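Anti-sigma-E factor ChrR (Rhodobacter sphaeroides, PDB 2Z2S) acts as a zinc-binding anti-sigma factor that holds the extracytoplasmic function sigma factor RpoE inactive, through a control that responds to singlet oxygen. Local coordinates at residues V114-L119 with I126-W131. Numbering follows the deposited sequence.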
loop_
_atom_site.group_PDB
_atom_site.type_symbol
_atom_site.label_atom_id
_atom_site.label_comp_id
_atom_site.label_asym_id
_atom_site.label_seq_id
_atom_site.Cartn_x
_atom_site.Cartn_y
_atom_site.Cartn_z
ATOM N N VAL B 114 1.139 25.026 -19.832
ATOM C CA VAL B 114 1.430 24.007 -18.836
ATOM C C VAL B 114 1.596 24.694 -17.488
ATOM O O VAL B 114 2.119 25.798 -17.410
ATOM C CB VAL B 114 2.713 23.233 -19.162
ATOM C CG1 VAL B 114 3.024 22.252 -18.045
ATOM C CG2 VAL B 114 2.539 22.483 -20.457
ATOM N N ARG B 115 1.122 24.044 -16.434
ATOM C CA ARG B 115 1.220 24.576 -15.083
ATOM C C ARG B 115 1.639 23.436 -14.163
ATOM O O ARG B 115 1.326 22.272 -14.421
ATOM C CB ARG B 115 -0.126 25.131 -14.640
ATOM C CG ARG B 115 -0.749 26.060 -15.646
ATOM C CD ARG B 115 -2.105 26.507 -15.172
ATOM N NE ARG B 115 -2.920 27.034 -16.262
ATOM C CZ ARG B 115 -4.164 27.483 -16.120
ATOM N NH1 ARG B 115 -4.743 27.467 -14.927
ATOM N NH2 ARG B 115 -4.829 27.961 -17.167
ATOM N N GLN B 116 2.365 23.760 -13.099
ATOM C CA GLN B 116 2.810 22.731 -12.179
ATOM C C GLN B 116 2.723 23.171 -10.734
ATOM O O GLN B 116 2.965 24.325 -10.415
ATOM C CB GLN B 116 4.245 22.322 -12.497
ATOM C CG GLN B 116 5.276 22.872 -11.547
ATOM C CD GLN B 116 6.677 22.421 -11.895
ATOM O OE1 GLN B 116 6.916 21.238 -12.166
ATOM N NE2 GLN B 116 7.621 23.362 -11.880
ATOM N N ALA B 117 2.377 22.229 -9.867
ATOM C CA ALA B 117 2.263 22.492 -8.443
ATOM C C ALA B 117 3.006 21.400 -7.670
ATOM O O ALA B 117 2.517 20.281 -7.539
ATOM C CB ALA B 117 0.798 22.519 -8.036
ATOM N N ILE B 118 4.193 21.726 -7.166
ATOM C CA ILE B 118 4.988 20.770 -6.406
ATOM C C ILE B 118 4.293 20.340 -5.117
ATOM O O ILE B 118 3.705 21.156 -4.398
ATOM C CB ILE B 118 6.382 21.348 -6.060
ATOM C CG1 ILE B 118 7.291 21.268 -7.289
ATOM C CG2 ILE B 118 6.981 20.608 -4.874
ATOM C CD1 ILE B 118 8.757 21.514 -7.009
ATOM N N LEU B 119 4.362 19.043 -4.836
ATOM C CA LEU B 119 3.755 18.495 -3.633
ATOM C C LEU B 119 4.842 18.248 -2.592
ATOM O O LEU B 119 5.919 17.739 -2.906
ATOM C CB LEU B 119 3.009 17.203 -3.962
ATOM C CG LEU B 119 1.917 17.383 -5.023
ATOM C CD1 LEU B 119 1.408 16.028 -5.450
ATOM C CD2 LEU B 119 0.779 18.225 -4.481
ATOM N N ILE B 126 10.862 13.780 -6.042
ATOM C CA ILE B 126 9.904 14.879 -6.030
ATOM C C ILE B 126 8.574 14.543 -6.689
ATOM O O ILE B 126 8.534 13.820 -7.674
ATOM C CB ILE B 126 10.497 16.133 -6.726
ATOM C CG1 ILE B 126 11.771 16.595 -6.009
ATOM C CG2 ILE B 126 9.483 17.260 -6.719
ATOM C CD1 ILE B 126 12.994 15.707 -6.227
ATOM N N ALA B 127 7.488 15.087 -6.146
ATOM C CA ALA B 127 6.156 14.847 -6.688
ATOM C C ALA B 127 5.557 16.185 -7.051
ATOM O O ALA B 127 5.854 17.192 -6.404
ATOM C CB ALA B 127 5.282 14.160 -5.660
ATOM N N ARG B 128 4.707 16.191 -8.076
ATOM C CA ARG B 128 4.061 17.418 -8.531
ATOM C C ARG B 128 2.861 17.127 -9.414
ATOM O O ARG B 128 2.748 16.045 -9.995
ATOM C CB ARG B 128 5.054 18.281 -9.316
ATOM C CG ARG B 128 5.530 17.643 -10.606
ATOM C CD ARG B 128 7.008 17.892 -10.860
ATOM N NE ARG B 128 7.711 16.627 -11.063
ATOM C CZ ARG B 128 7.410 15.746 -12.014
ATOM N NH1 ARG B 128 6.416 15.991 -12.862
ATOM N NH2 ARG B 128 8.092 14.611 -12.108
ATOM N N LEU B 129 1.965 18.102 -9.500
ATOM C CA LEU B 129 0.780 17.993 -10.339
ATOM C C LEU B 129 1.076 18.802 -11.588
ATOM O O LEU B 129 1.424 19.971 -11.498
ATOM C CB LEU B 129 -0.447 18.583 -9.643
ATOM C CG LEU B 129 -1.039 17.819 -8.464
ATOM C CD1 LEU B 129 -2.178 18.631 -7.867
ATOM C CD2 LEU B 129 -1.539 16.454 -8.932
ATOM N N LEU B 130 0.958 18.180 -12.750
ATOM C CA LEU B 130 1.204 18.886 -13.992
ATOM C C LEU B 130 -0.125 19.152 -14.667
ATOM O O LEU B 130 -0.961 18.264 -14.780
ATOM C CB LEU B 130 2.096 18.055 -14.903
ATOM C CG LEU B 130 3.555 17.979 -14.469
ATOM C CD1 LEU B 130 4.309 16.986 -15.336
ATOM C CD2 LEU B 130 4.169 19.368 -14.572
ATOM N N TRP B 131 -0.328 20.385 -15.101
ATOM C CA TRP B 131 -1.569 20.746 -15.762
ATOM C C TRP B 131 -1.260 21.080 -17.216
ATOM O O TRP B 131 -0.674 22.117 -17.522
ATOM C CB TRP B 131 -2.210 21.937 -15.043
ATOM C CG TRP B 131 -3.512 22.383 -15.620
ATOM C CD1 TRP B 131 -3.718 22.933 -16.851
ATOM C CD2 TRP B 131 -4.788 22.345 -14.978
ATOM N NE1 TRP B 131 -5.043 23.245 -17.015
ATOM C CE2 TRP B 131 -5.725 22.895 -15.879
ATOM C CE3 TRP B 131 -5.233 21.903 -13.727
ATOM C CZ2 TRP B 131 -7.086 23.015 -15.571
ATOM C CZ3 TRP B 131 -6.591 22.021 -13.418
ATOM C CH2 TRP B 131 -7.499 22.575 -14.339
#
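R115 and W131 face each other as a hydrogen-bonded pair where two adjacent antiparallel strands, 115-119 and 126-132, run side by side. Two backbone bonds join them, R115 N to W131 O and W131 N to R115 O. The arginine then reaches out, extended from CG to NE, over the indole: its CZ stands 4.7 Å from the centroid of the W131 five-membered ring, 24° off the normal, a cation-pi contact over the ring face. With CG anti to the backbone N (chi1 -179°), W131 turns its ring beneath that guanidinium. A117 and L129 form a second bonded pair, A117 N to L129 O at 2.9 Å and L129 N to A117 O.

On the same face as R115 and W131, but further along the strands, A117, L119, A127 and L129 are buried. L119 CB lies 4.2 Å from A127 CB, and L119 CD1 reaches L129 CG. W107 packs on A117 and L129, L190 of strand 187-193 on L119 and L129, and Y97 of helix 94-97 on L119.

The opposite face, with Q116, I118, R128 and L130, is the more solvent-exposed one. Here Q116 CB packs 3.6 Å from L130 CD2, the two side chains lying alongside each other, and Q116 OE1 touches R128 CD at 3.6 Å. R128, bent at chi2 and chi3, carries its guanidinium away from strand 115-119, with L130 CG at its edge; its side chain lies about 6 Å from those of H143 and E147, residues assigned to the second, C-terminal zinc site. Such a beta hairpin, continued by strand 187-193 in an antiparallel sheet, belongs to the cupin-like domain required for the singlet-oxygen response.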